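Local coordinates for protein CocE/NonD family hydrolase (Staphylococcus aureus subsp. aureus COL, PDB 3III) that is probably a serine hydrolase of the alpha/beta-hydrolase fold that cleaves ester or amide bonds, at residues K122-L125 with R126-K130; Y303-R306 with E307-E310; T211-Y214 with R215-T218; Y363-A366 with E367-T370. All blocks are in the same frame, centred on the assembly; numbering follows the deposited sequence.

Interaction 1 (K122-L125 with R126-K130); sequences KVAL and RGSDK
Ser128 turns its hydroxyl back onto Leu125. Its CB bond points toward 122-125, and OG sits between its own backbone N and carbonyl carbon (chi1 74°). From there Ser128 OG donates to Leu125 O at 2.6 Å. Ser128 N also donates to Leu125 O, at 3.1 Å, with an N-H...O angle of 150°. Leu125 O is thus gripped twice by one residue, and both donors lie a little out of its carbonyl plane. The two hydrogen bonds together fix the rotation of the Ser128 side chain.

The methyl of Ala124 packs against this hydroxyl. Ala124 CB lies 3.5 Å from Ser128 OG and 3.6 Å from Asp129 CB. The carboxylate of Asp129 turns to Lys130, whose NZ meets Asp129 OD2 in a salt bridge of 2.6 Å. Lys130 NZ has a second acid partner in Asp43. A water donates to both Ala124 O and Ser128 O, and so ties the strand end to the outgoing chain. Arg126 points away from 122-125, and its guanidinium is held by Asp145 and Asp50.

Gly127 has a positive phi (88°), the left-handed backbone conformation usual at the third position of a type II turn. The arrangement is a type II beta turn from Leu125 to Ser128. It follows strand 119-124 of the central mixed sheet, in the alpha/beta-hydrolase region of the chain.

Interaction 2 (Y303-R306 with E307-E310); sequences YYAR and ENLE
The Arg306 guanidinium is met at its edge, near its own plane, by Glu310 OE2 and by a water. Arg306 NE donates to Glu310 OE2 at 2.9 Å with an angle of 166°, so the salt bridge is nearly straight. The carboxylate uses its anti lone pair, and its plane is turned 39° from the guanidinium. The water accepts from Arg306 NH1 and donates to Glu310 OE2, which closes a small ring of bonds. Both chains bend at chi2, Arg306 at 61°, and this brings their ends together one helical turn apart.

The ring of Tyr304 carries Tyr303 CD2 over the centre of one face. In return, Tyr304 CE2 lies at the edge of the Tyr303 ring. Their hydroxyls bond away from this stretch, Tyr303 OH to Asn166 and Tyr304 OH to Ser107.

Leu309 points toward 303-306 and packs on its backbone. Leu309 CD1 lies 3.5 Å from Tyr304 O, and Leu309 CD2 lies 3.5 Å from Tyr303 O. Ala305 is the N-cap residue. Ala305 O accepts from Leu309 N at 3.0 Å and more weakly from Asn308 N. The next bond, Glu310 N to Arg306 O at 2.9 Å, continues the helix.

The stretch is the junction of helix 299-304 with helix 306-319. Asn308 reaches back through ND2 to Ser302 O, while its OD1 takes a bond from Arg311. Leu309 and Glu310 touch Phe112 of helix 110-113, and Glu307 and Asn308 rest on Tyr293 of strand 290-295.

Interaction 3 (T211-Y214 with R215-T218); sequences TGFY and RFWT
Arg215 runs back along Thr211, and its chain is extended from CG to NE. Arg215 CB lies 3.6 Å from Gly212 O. CG comes next, close to Tyr214 CD2. Arg215 CD then reaches 3.7 Å from Thr211 O, and NE passes Thr211 CA. At the end, the guanidinium lies flat against the threonine methyl: Thr211 CG2 sits over one face, toward its rim, 3.7 Å from Arg215 CZ. The two side chains run side by side and point the same way. The polar end is held by others, NE by Gln238 and NH1 by Glu535 in a salt bridge.

The aromatic side chains meet by different geometries. Trp217 CB lies over one face of the Phe213 ring, a CH-pi contact 4.1 Å from the centroid. The Phe213 ring and the five-membered ring of Trp217 are near parallel, at 21°, but slid apart, so they barely overlap. Phe213 CD1 also comes to the edge of the Phe216 ring. Thr218 OG1 lies over the centre of the Tyr214 ring and donates to Tyr214 O at 2.8 Å. Thr218 N reaches Tyr214 O at 3.0 Å from the opposite face of its plane.

Phe216 touches a bound palmitic acid, while Trp217 NE1 bonds to Tyr76 and its ring stacks on Trp138. Gly212 is the N-cap residue. Gly212 O accepts from Phe216 N at 3.0 Å, and weakly from Arg215 N. The Asp210 carboxylate accepts from Gly212 N and Tyr214 N. This is the capped first turn of helix 213-224, next to the bound palmitic acid.

Interaction 4 (Y363-A366 with E367-T370); sequences YLNA and ENHT
Asn365 closes the loop of a beta hairpin that links strands 358-365 and 370-372. It forms an antiparallel hydrogen-bonded pair with Thr370. Asn365 N donates to Thr370 O at 2.9 Å, and the side chains of the pair lie on the same face of the sheet. Leu364 CA adds a CA-H...O contact to Thr370 O at 3.5 Å.

The side chain of Asn365 reaches over the turn, with CG anti to the backbone N (chi1 -177°). This sends OD1 to the backbone of Glu367. Glu367 N donates to Asn365 OD1 at 3.1 Å with an N-H...O angle of 158°, but the donor stands above the amide carbonyl plane rather than on a lone pair. Glu367 CB and CG pass beside the same oxygen. The two chains cross at a slant, and a water bridges Asn365 ND2 to Glu367 OE1.

Thr370 brings OG1 to 3.5 Å from Asn365 CB. Asn368 packs beside both, and its side chain crosses that of Asn365 at about a right angle, with the amide planes 51° apart. Asn368 OD1 accepts a very short bond from Thr370 OG1 (2.5 Å) and lies 3.3 Å from Asn365 CB. The turn meets neighbouring parts of the beta domain: Ala366 N bonds to Thr546 OG1, and Glu367 touches His380. Asn372 ND2 bonds to both Tyr363 O and Thr370 OG1. One further water holds three side chains together: it accepts from Asn365 ND2 and Asn368 ND2, and donates to Thr370 OG1 at 3.1 Å.

Overall arrangement
Interactions 1 and 3 are buried, interaction 2 is partly buried, and interaction 4 lies at the surface. Interactions 1 and 3 belong to the same S15 peptidase-like region, with centres about 21 Å apart, but interaction 1 turns off a sheet strand and interaction 3 starts a helix. Interactions 2 and 3 both have an N-cap residue; one adds a charged pair with a water, the other aromatic packing near the lipid. Interactions 1 and 4 both follow a strand end, yet their centres are about 54 Å apart. Polar side chains and waters dominate interaction 4, in the C-terminal non-catalytic domain. No two of the four touch.

Interaction 1 (K122-L125 with R126-K130)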
loop_
_atom_site.group_PDB
_atom_site.type_symbol
_atom_site.label_atom_id
_atom_site.label_comp_id
_atom_site.label_asym_id
_atom_site.label_seq_id
_atom_site.Cartn_x
_atom_site.Cartn_y
_atom_site.Cartn_z
ATOM N N LYS A 122 -16.503 -13.453 6.224
ATOM C CA LYS A 122 -15.100 -13.271 6.663
ATOM C C LYS A 122 -14.409 -14.594 6.482
ATOM O O LYS A 122 -14.826 -15.592 7.060
ATOM C CB LYS A 122 -15.033 -12.834 8.139
ATOM C CG LYS A 122 -13.622 -12.609 8.635
ATOM C CD LYS A 122 -13.053 -11.252 8.113
ATOM C CE LYS A 122 -11.541 -11.379 7.949
ATOM N NZ LYS A 122 -10.882 -10.283 7.301
ATOM N N VAL A 123 -13.360 -14.602 5.672
ATOM C CA VAL A 123 -12.699 -15.818 5.227
ATOM C C VAL A 123 -11.337 -15.942 5.902
ATOM O O VAL A 123 -10.524 -15.009 5.869
ATOM C CB VAL A 123 -12.489 -15.843 3.690
ATOM C CG1 VAL A 123 -11.792 -17.150 3.276
ATOM C CG2 VAL A 123 -13.833 -15.653 3.006
ATOM N N ALA A 124 -11.131 -17.104 6.531
ATOM C CA ALA A 124 -9.816 -17.556 6.930
ATOM C C ALA A 124 -9.215 -18.371 5.788
ATOM O O ALA A 124 -9.684 -19.457 5.479
ATOM C CB ALA A 124 -9.896 -18.376 8.216
ATOM N N LEU A 125 -8.162 -17.841 5.149
ATOM C CA LEU A 125 -7.539 -18.522 4.015
ATOM C C LEU A 125 -6.739 -19.716 4.520
ATOM O O LEU A 125 -6.522 -19.896 5.748
ATOM C CB LEU A 125 -6.698 -17.565 3.145
ATOM C CG LEU A 125 -7.570 -16.531 2.404
ATOM C CD1 LEU A 125 -6.747 -15.275 1.931
ATOM C CD2 LEU A 125 -8.287 -17.194 1.268
ATOM N N ARG A 126 -6.334 -20.537 3.560
ATOM C CA ARG A 126 -5.603 -21.780 3.834
ATOM C C ARG A 126 -4.399 -21.487 4.732
ATOM O O ARG A 126 -3.658 -20.516 4.527
ATOM C CB ARG A 126 -5.119 -22.408 2.549
ATOM C CG ARG A 126 -4.536 -23.799 2.716
ATOM C CD ARG A 126 -3.963 -24.329 1.406
ATOM N NE ARG A 126 -4.977 -24.500 0.371
ATOM C CZ ARG A 126 -5.369 -25.662 -0.141
ATOM N NH1 ARG A 126 -4.829 -26.814 0.259
ATOM N NH2 ARG A 126 -6.301 -25.685 -1.088
ATOM N N GLY A 127 -4.198 -22.389 5.694
ATOM C CA GLY A 127 -3.118 -22.276 6.682
ATOM C C GLY A 127 -3.451 -21.489 7.946
ATOM O O GLY A 127 -2.657 -21.479 8.906
ATOM N N SER A 128 -4.595 -20.806 7.934
ATOM C CA SER A 128 -5.047 -20.015 9.051
ATOM C C SER A 128 -6.330 -20.590 9.632
ATOM O O SER A 128 -7.082 -21.317 8.984
ATOM C CB SER A 128 -5.243 -18.542 8.642
ATOM O OG SER A 128 -6.415 -18.388 7.840
ATOM N N ASP A 129 -6.545 -20.250 10.888
ATOM C CA ASP A 129 -7.641 -20.763 11.692
ATOM C C ASP A 129 -7.502 -22.282 11.816
ATOM O O ASP A 129 -6.405 -22.771 12.077
ATOM C CB ASP A 129 -9.001 -20.312 11.169
ATOM C CG ASP A 129 -10.074 -20.465 12.203
ATOM O OD1 ASP A 129 -10.049 -19.702 13.191
ATOM O OD2 ASP A 129 -10.914 -21.376 12.073
ATOM N N LYS A 130 -8.572 -23.025 11.596
ATOM C CA LYS A 130 -8.517 -24.478 11.781
ATOM C C LYS A 130 -7.891 -25.179 10.566
ATOM O O LYS A 130 -7.639 -26.378 10.612
ATOM C CB LYS A 130 -9.908 -25.004 12.189
ATOM C CG LYS A 130 -10.242 -24.458 13.621
ATOM C CD LYS A 130 -11.608 -24.775 14.131
ATOM C CE LYS A 130 -12.615 -23.796 13.601
ATOM N NZ LYS A 130 -12.303 -22.352 13.985
HETATM O O HOH W 1 -9.304 -21.625 7.272
#

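Interaction 2 (Y303-R306 with E307-E310)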
loop_
_atom_site.group_PDB
_atom_site.type_symbol
_atom_site.label_atom_id
_atom_site.label_comp_id
_atom_site.label_asym_id
_atom_site.label_seq_id
_atom_site.Cartn_x
_atom_site.Cartn_y
_atom_site.Cartn_z
ATOM N N TYR A 303 -9.990 4.333 6.111
ATOM C CA TYR A 303 -10.858 3.269 5.658
ATOM C C TYR A 303 -12.201 3.288 6.377
ATOM O O TYR A 303 -13.274 3.200 5.759
ATOM C CB TYR A 303 -10.182 1.924 5.871
ATOM C CG TYR A 303 -11.033 0.762 5.483
ATOM C CD1 TYR A 303 -11.328 0.536 4.159
ATOM C CD2 TYR A 303 -11.479 -0.156 6.439
ATOM C CE1 TYR A 303 -12.092 -0.543 3.782
ATOM C CE2 TYR A 303 -12.269 -1.240 6.082
ATOM C CZ TYR A 303 -12.571 -1.415 4.724
ATOM O OH TYR A 303 -13.286 -2.499 4.310
ATOM N N TYR A 304 -12.134 3.484 7.695
ATOM C CA TYR A 304 -13.297 3.403 8.574
ATOM C C TYR A 304 -13.975 4.734 8.784
ATOM O O TYR A 304 -15.014 4.785 9.408
ATOM C CB TYR A 304 -12.855 2.856 9.938
ATOM C CG TYR A 304 -12.558 1.368 9.881
ATOM C CD1 TYR A 304 -13.535 0.465 9.546
ATOM C CD2 TYR A 304 -11.280 0.894 10.131
ATOM C CE1 TYR A 304 -13.256 -0.924 9.440
ATOM C CE2 TYR A 304 -10.998 -0.447 10.084
ATOM C CZ TYR A 304 -11.977 -1.364 9.730
ATOM O OH TYR A 304 -11.629 -2.693 9.676
ATOM N N ALA A 305 -13.424 5.809 8.242
ATOM C CA ALA A 305 -14.052 7.121 8.368
ATOM C C ALA A 305 -15.400 7.081 7.678
ATOM O O ALA A 305 -15.547 6.501 6.581
ATOM C CB ALA A 305 -13.178 8.220 7.678
ATOM N N ARG A 306 -16.395 7.707 8.288
ATOM C CA ARG A 306 -17.760 7.631 7.767
ATOM C C ARG A 306 -17.859 8.072 6.280
ATOM O O ARG A 306 -18.548 7.419 5.512
ATOM C CB ARG A 306 -18.728 8.436 8.639
ATOM C CG ARG A 306 -20.246 8.324 8.241
ATOM C CD ARG A 306 -20.748 6.878 8.335
ATOM N NE ARG A 306 -22.191 6.772 8.185
ATOM C CZ ARG A 306 -23.078 7.018 9.145
ATOM N NH1 ARG A 306 -24.399 6.864 8.877
ATOM N NH2 ARG A 306 -22.672 7.379 10.363
ATOM N N GLU A 307 -17.187 9.158 5.865
ATOM C CA GLU A 307 -17.301 9.534 4.464
ATOM C C GLU A 307 -16.797 8.462 3.526
ATOM O O GLU A 307 -17.331 8.361 2.422
ATOM C CB GLU A 307 -16.620 10.869 4.126
ATOM C CG GLU A 307 -15.194 10.896 4.346
ATOM C CD GLU A 307 -14.570 12.225 3.830
ATOM O OE1 GLU A 307 -15.275 13.235 3.719
ATOM O OE2 GLU A 307 -13.360 12.213 3.552
ATOM N N ASN A 308 -15.766 7.685 3.939
ATOM C CA ASN A 308 -15.240 6.640 3.054
ATOM C C ASN A 308 -16.056 5.379 3.096
ATOM O O ASN A 308 -16.176 4.661 2.069
ATOM C CB ASN A 308 -13.722 6.440 3.313
ATOM C CG ASN A 308 -12.911 7.656 2.847
ATOM O OD1 ASN A 308 -13.280 8.290 1.860
ATOM N ND2 ASN A 308 -11.886 8.040 3.602
ATOM N N LEU A 309 -16.698 5.100 4.242
ATOM C CA LEU A 309 -17.689 4.006 4.270
ATOM C C LEU A 309 -18.848 4.357 3.336
ATOM O O LEU A 309 -19.379 3.507 2.659
ATOM C CB LEU A 309 -18.175 3.716 5.704
ATOM C CG LEU A 309 -17.117 3.205 6.672
ATOM C CD1 LEU A 309 -17.730 2.999 8.108
ATOM C CD2 LEU A 309 -16.525 1.925 6.158
ATOM N N GLU A 310 -19.277 5.630 3.307
ATOM C CA GLU A 310 -20.392 5.983 2.484
ATOM C C GLU A 310 -19.974 5.888 0.987
ATOM O O GLU A 310 -20.785 5.510 0.134
ATOM C CB GLU A 310 -20.965 7.377 2.818
ATOM C CG GLU A 310 -21.574 7.601 4.193
ATOM C CD GLU A 310 -22.887 6.874 4.355
ATOM O OE1 GLU A 310 -23.640 6.772 3.345
ATOM O OE2 GLU A 310 -23.138 6.409 5.471
HETATM O O HOH W 2 -25.473 5.662 6.564
#

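Interaction 3 (T211-Y214 with R215-T218)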
loop_
_atom_site.group_PDB
_atom_site.type_symbol
_atom_site.label_atom_id
_atom_site.label_comp_id
_atom_site.label_asym_id
_atom_site.label_seq_id
_atom_site.Cartn_x
_atom_site.Cartn_y
_atom_site.Cartn_z
ATOM N N THR A 211 14.887 -5.269 6.116
ATOM C CA THR A 211 15.248 -6.035 7.307
ATOM C C THR A 211 14.318 -5.698 8.504
ATOM O O THR A 211 14.463 -6.234 9.642
ATOM C CB THR A 211 16.671 -5.745 7.688
ATOM O OG1 THR A 211 16.811 -4.358 8.027
ATOM C CG2 THR A 211 17.609 -6.151 6.561
ATOM N N GLY A 212 13.360 -4.835 8.242
ATOM C CA GLY A 212 12.423 -4.430 9.257
ATOM C C GLY A 212 11.053 -5.016 9.089
ATOM O O GLY A 212 10.865 -6.236 9.306
ATOM N N PHE A 213 10.112 -4.179 8.658
ATOM C CA PHE A 213 8.717 -4.587 8.506
ATOM C C PHE A 213 8.487 -5.957 7.831
ATOM O O PHE A 213 7.744 -6.799 8.360
ATOM C CB PHE A 213 7.874 -3.555 7.775
ATOM C CG PHE A 213 6.468 -3.978 7.642
ATOM C CD1 PHE A 213 5.591 -3.848 8.703
ATOM C CD2 PHE A 213 6.024 -4.561 6.473
ATOM C CE1 PHE A 213 4.254 -4.292 8.575
ATOM C CE2 PHE A 213 4.704 -4.969 6.331
ATOM C CZ PHE A 213 3.822 -4.835 7.386
ATOM N N TYR A 214 9.165 -6.191 6.706
ATOM C CA TYR A 214 9.021 -7.478 5.988
ATOM C C TYR A 214 9.219 -8.687 6.887
ATOM O O TYR A 214 8.442 -9.679 6.840
ATOM C CB TYR A 214 9.995 -7.550 4.833
ATOM C CG TYR A 214 9.962 -8.873 4.075
ATOM C CD1 TYR A 214 8.948 -9.136 3.150
ATOM C CD2 TYR A 214 10.925 -9.878 4.317
ATOM C CE1 TYR A 214 8.919 -10.354 2.474
ATOM C CE2 TYR A 214 10.908 -11.079 3.669
ATOM C CZ TYR A 214 9.899 -11.301 2.702
ATOM O OH TYR A 214 9.887 -12.514 2.038
ATOM N N ARG A 215 10.274 -8.631 7.667
ATOM C CA ARG A 215 10.628 -9.695 8.577
ATOM C C ARG A 215 9.705 -9.732 9.779
ATOM O O ARG A 215 9.284 -10.791 10.203
ATOM C CB ARG A 215 12.094 -9.597 8.988
ATOM C CG ARG A 215 13.035 -9.653 7.822
ATOM C CD ARG A 215 14.517 -9.622 8.185
ATOM N NE ARG A 215 15.300 -9.722 6.944
ATOM C CZ ARG A 215 16.618 -9.709 6.886
ATOM N NH1 ARG A 215 17.344 -9.550 7.984
ATOM N NH2 ARG A 215 17.217 -9.855 5.718
ATOM N N PHE A 216 9.342 -8.577 10.299
ATOM C CA PHE A 216 8.371 -8.478 11.397
ATOM C C PHE A 216 7.007 -9.107 11.005
ATOM O O PHE A 216 6.388 -9.909 11.754
ATOM C CB PHE A 216 8.200 -7.009 11.695
ATOM C CG PHE A 216 7.000 -6.671 12.566
ATOM C CD1 PHE A 216 7.045 -6.910 13.933
ATOM C CD2 PHE A 216 5.875 -6.052 12.029
ATOM C CE1 PHE A 216 5.957 -6.562 14.730
ATOM C CE2 PHE A 216 4.823 -5.688 12.825
ATOM C CZ PHE A 216 4.872 -5.958 14.174
ATOM N N TRP A 217 6.607 -8.805 9.786
ATOM C CA TRP A 217 5.347 -9.257 9.222
ATOM C C TRP A 217 5.410 -10.766 9.049
ATOM O O TRP A 217 4.483 -11.505 9.442
ATOM C CB TRP A 217 5.141 -8.540 7.887
ATOM C CG TRP A 217 4.050 -9.067 7.079
ATOM C CD1 TRP A 217 2.732 -8.891 7.292
ATOM C CD2 TRP A 217 4.169 -9.874 5.898
ATOM N NE1 TRP A 217 2.010 -9.558 6.336
ATOM C CE2 TRP A 217 2.870 -10.169 5.464
ATOM C CE3 TRP A 217 5.244 -10.388 5.175
ATOM C CZ2 TRP A 217 2.612 -10.926 4.319
ATOM C CZ3 TRP A 217 4.978 -11.140 4.024
ATOM C CH2 TRP A 217 3.689 -11.417 3.627
ATOM N N THR A 218 6.484 -11.231 8.423
ATOM C CA THR A 218 6.623 -12.659 8.204
ATOM C C THR A 218 6.596 -13.427 9.522
ATOM O O THR A 218 5.880 -14.424 9.654
ATOM C CB THR A 218 7.916 -13.031 7.456
ATOM O OG1 THR A 218 7.930 -12.382 6.186
ATOM C CG2 THR A 218 7.929 -14.563 7.259
#

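Interaction 4 (Y363-A366 with E367-T370)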
loop_
_atom_site.group_PDB
_atom_site.type_symbol
_atom_site.label_atom_id
_atom_site.label_comp_id
_atom_site.label_asym_id
_atom_site.label_seq_id
_atom_site.Cartn_x
_atom_site.Cartn_y
_atom_site.Cartn_z
ATOM N N TYR A 363 18.029 20.431 -12.632
ATOM C CA TYR A 363 19.393 19.892 -12.694
ATOM C C TYR A 363 20.175 20.140 -11.405
ATOM O O TYR A 363 20.128 21.228 -10.848
ATOM C CB TYR A 363 20.133 20.476 -13.886
ATOM C CG TYR A 363 19.427 20.189 -15.195
ATOM C CD1 TYR A 363 19.602 18.987 -15.848
ATOM C CD2 TYR A 363 18.534 21.097 -15.738
ATOM C CE1 TYR A 363 18.928 18.709 -17.048
ATOM C CE2 TYR A 363 17.859 20.828 -16.903
ATOM C CZ TYR A 363 18.054 19.646 -17.554
ATOM O OH TYR A 363 17.394 19.393 -18.722
ATOM N N LEU A 364 20.836 19.090 -10.912
ATOM C CA LEU A 364 21.596 19.155 -9.660
ATOM C C LEU A 364 22.944 19.793 -9.921
ATOM O O LEU A 364 23.548 19.532 -10.959
ATOM C CB LEU A 364 21.899 17.754 -9.138
ATOM C CG LEU A 364 20.845 17.061 -8.311
ATOM C CD1 LEU A 364 19.583 16.847 -9.117
ATOM C CD2 LEU A 364 21.441 15.774 -7.786
ATOM N N ASN A 365 23.423 20.589 -8.961
ATOM C CA ASN A 365 24.771 21.155 -8.999
ATOM C C ASN A 365 25.456 20.744 -7.678
ATOM O O ASN A 365 25.076 21.237 -6.610
ATOM C CB ASN A 365 24.707 22.690 -9.118
ATOM C CG ASN A 365 26.085 23.323 -9.227
ATOM O OD1 ASN A 365 27.069 22.639 -9.024
ATOM N ND2 ASN A 365 26.158 24.581 -9.650
ATOM N N ALA A 366 26.479 19.880 -7.754
ATOM C CA ALA A 366 27.221 19.359 -6.569
ATOM C C ALA A 366 28.030 20.430 -5.789
ATOM O O ALA A 366 28.302 20.249 -4.582
ATOM C CB ALA A 366 28.203 18.185 -6.994
ATOM N N GLU A 367 28.364 21.533 -6.443
ATOM C CA GLU A 367 29.209 22.570 -5.829
ATOM C C GLU A 367 28.497 23.437 -4.825
ATOM O O GLU A 367 29.103 23.918 -3.868
ATOM C CB GLU A 367 29.774 23.521 -6.882
ATOM C CG GLU A 367 30.528 22.863 -8.015
ATOM C CD GLU A 367 31.461 23.845 -8.747
ATOM O OE1 GLU A 367 31.022 24.476 -9.737
ATOM O OE2 GLU A 367 32.629 23.982 -8.329
ATOM N N ASN A 368 27.213 23.690 -5.073
ATOM C CA ASN A 368 26.469 24.654 -4.260
ATOM C C ASN A 368 25.108 24.170 -3.733
ATOM O O ASN A 368 24.273 24.992 -3.346
ATOM C CB ASN A 368 26.303 25.938 -5.086
ATOM C CG ASN A 368 25.393 25.741 -6.310
ATOM O OD1 ASN A 368 24.790 24.664 -6.486
ATOM N ND2 ASN A 368 25.258 26.782 -7.123
ATOM N N HIS A 369 24.931 22.856 -3.562
ATOM C CA HIS A 369 23.654 22.276 -3.083
ATOM C C HIS A 369 22.381 22.862 -3.735
ATOM O O HIS A 369 21.412 23.172 -3.029
ATOM C CB HIS A 369 23.516 22.213 -1.516
ATOM C CG HIS A 369 23.731 23.508 -0.782
ATOM N ND1 HIS A 369 22.742 24.463 -0.641
ATOM C CD2 HIS A 369 24.798 23.968 -0.079
ATOM C CE1 HIS A 369 23.208 25.478 0.070
ATOM N NE2 HIS A 369 24.454 25.204 0.419
ATOM N N THR A 370 22.365 22.978 -5.073
ATOM C CA THR A 370 21.201 23.543 -5.762
ATOM C C THR A 370 20.621 22.631 -6.793
ATOM O O THR A 370 21.311 21.770 -7.335
ATOM C CB THR A 370 21.483 24.897 -6.434
ATOM O OG1 THR A 370 22.486 24.757 -7.446
ATOM C CG2 THR A 370 21.931 25.895 -5.374
HETATM O O HOH W 3 23.907 26.329 -9.661
HETATM O O HOH W 4 28.767 26.191 -9.198
#